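Local coordinates for ABM domain-containing protein (PDB 3BM7) that is of unknown function but has a ferredoxin-like fold and is probably a monooxygenase of the antibiotic biosynthesis type, at residues A[23-28]-A[70-75]. Numbering follows the deposited sequence.
Sequences VVATLK and YKVLEL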
# COMPACT_ATOMS: atom_id res chain seq x y z
N VAL A 23 -5.96 -1.11 -1.80
CA VAL A 23 -5.92 -0.28 -2.98
C VAL A 23 -4.54 0.35 -3.08
O VAL A 23 -4.01 0.82 -2.07
CB VAL A 23 -6.95 0.89 -2.95
CG1 VAL A 23 -7.02 1.58 -4.32
CG2 VAL A 23 -8.30 0.41 -2.50
N VAL A 24 -3.96 0.32 -4.27
CA VAL A 24 -2.87 1.24 -4.60
C VAL A 24 -3.41 2.18 -5.66
O VAL A 24 -3.76 1.75 -6.77
CB VAL A 24 -1.62 0.52 -5.09
CG1 VAL A 24 -0.51 1.53 -5.39
CG2 VAL A 24 -1.14 -0.49 -4.01
N ALA A 25 -3.53 3.47 -5.34
CA ALA A 25 -4.03 4.47 -6.30
C ALA A 25 -2.86 5.32 -6.73
O ALA A 25 -2.32 6.08 -5.88
CB ALA A 25 -5.08 5.37 -5.53
N THR A 26 -2.48 5.17 -8.00
CA THR A 26 -1.38 5.93 -8.57
C THR A 26 -1.96 7.20 -9.18
O THR A 26 -2.73 7.13 -10.14
CB THR A 26 -0.62 5.11 -9.60
OG1 THR A 26 -0.11 3.93 -8.99
CG2 THR A 26 0.55 5.94 -10.20
N LEU A 27 -1.54 8.36 -8.68
CA LEU A 27 -2.04 9.66 -9.12
C LEU A 27 -0.90 10.41 -9.78
O LEU A 27 0.23 10.42 -9.30
CB LEU A 27 -2.57 10.43 -7.94
CG LEU A 27 -3.60 9.73 -7.01
CD1 LEU A 27 -4.08 10.59 -5.86
CD2 LEU A 27 -4.79 9.20 -7.84
N LYS A 28 -1.22 11.01 -10.91
CA LYS A 28 -0.25 11.76 -11.68
C LYS A 28 -0.63 13.24 -11.55
O LYS A 28 -1.58 13.68 -12.20
CB LYS A 28 -0.25 11.34 -13.16
CG LYS A 28 0.19 9.89 -13.40
CD LYS A 28 0.06 9.50 -14.85
N TYR A 70 2.19 10.18 -7.17
CA TYR A 70 1.86 9.81 -5.81
C TYR A 70 1.20 8.43 -5.84
O TYR A 70 0.61 8.06 -6.84
CB TYR A 70 0.89 10.79 -5.20
CG TYR A 70 1.47 12.16 -4.98
CD1 TYR A 70 1.54 13.05 -6.04
CD2 TYR A 70 1.88 12.56 -3.71
CE1 TYR A 70 2.09 14.31 -5.86
CE2 TYR A 70 2.42 13.83 -3.52
CZ TYR A 70 2.49 14.69 -4.59
OH TYR A 70 3.03 15.97 -4.42
N LYS A 71 1.40 7.66 -4.80
CA LYS A 71 0.67 6.41 -4.62
C LYS A 71 -0.04 6.47 -3.28
O LYS A 71 0.56 6.66 -2.16
CB LYS A 71 1.57 5.18 -4.73
CG LYS A 71 2.18 5.11 -6.08
CD LYS A 71 2.82 3.78 -6.44
CE LYS A 71 3.35 3.85 -7.85
NZ LYS A 71 3.88 2.53 -8.30
N VAL A 72 -1.36 6.29 -3.29
CA VAL A 72 -2.10 6.22 -2.06
C VAL A 72 -2.22 4.75 -1.68
O VAL A 72 -2.68 3.96 -2.48
CB VAL A 72 -3.54 6.82 -2.14
CG1 VAL A 72 -4.11 7.04 -0.74
CG2 VAL A 72 -3.57 8.12 -2.97
N LEU A 73 -1.85 4.42 -0.47
CA LEU A 73 -2.02 3.06 0.06
C LEU A 73 -3.29 3.11 0.88
O LEU A 73 -3.38 3.83 1.90
CB LEU A 73 -0.82 2.65 0.89
CG LEU A 73 0.52 2.84 0.16
CD1 LEU A 73 1.68 2.35 1.05
CD2 LEU A 73 0.62 2.18 -1.20
N GLU A 74 -4.27 2.26 0.52
CA GLU A 74 -5.57 2.26 1.19
C GLU A 74 -5.96 0.84 1.58
O GLU A 74 -5.61 -0.11 0.86
CB GLU A 74 -6.68 2.89 0.33
CG GLU A 74 -6.27 4.11 -0.46
CD GLU A 74 -7.32 4.65 -1.44
OE1 GLU A 74 -8.52 4.29 -1.32
OE2 GLU A 74 -6.93 5.51 -2.28
N LEU A 75 -6.67 0.71 2.69
CA LEU A 75 -7.16 -0.60 3.12
C LEU A 75 -8.51 -0.38 3.75
O LEU A 75 -8.66 0.49 4.60
CB LEU A 75 -6.22 -1.26 4.12
CG LEU A 75 -6.51 -2.70 4.55
CD1 LEU A 75 -6.40 -3.72 3.42
CD2 LEU A 75 -5.62 -3.09 5.76
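Val-23, Ala-25 and Leu-27 form antiparallel hydrogen-bonded pairs with Glu-74, Val-72 and Tyr-70, two N-H...O bonds each; the segment axes come within 4.5 Å, with 160° between their N-to-C directions. In the non-hydrogen-bonded pairs Val-24/Leu-73 and Thr-26/Lys-71, the CA-H groups of Val-24 and Thr-26 point at the carbonyls of Val-72 and Tyr-70, and Lys-71 CA lies 3.3 Å from Ala-25 O. These are the central strands of the four-stranded sheet, order 2-3-1-4, of the ferredoxin-like fold. On the face packed against helix 34-51, Leu-27 CD1 meets Val-72 CG2 at 3.8 Å, while the Tyr-70 ring leads away to Phe-37, its OH hydrogen-bonded to Glu-38. Glu-74 crosses Val-23 at a slant, CB to CB 3.9 Å, and its chain, extended beyond CG, ends with OE2 3.7 Å from Ala-25 CB; OE1 is hydrogen-bonded to Tyr-76 OH. The face bearing Val-24, Thr-26, Lys-71 and Leu-73 meets the second subunit. Lys-71 stands alongside Thr-26, CE 3.6 Å from OG1, and its straight chain (chi1 -62°) takes NZ to a salt bridge with Glu-109 of that subunit. Val-24 CG2 touches Leu-73 CD2 at 4.3 Å; they pack on that subunit's Leu-73 and Val-24 respectively.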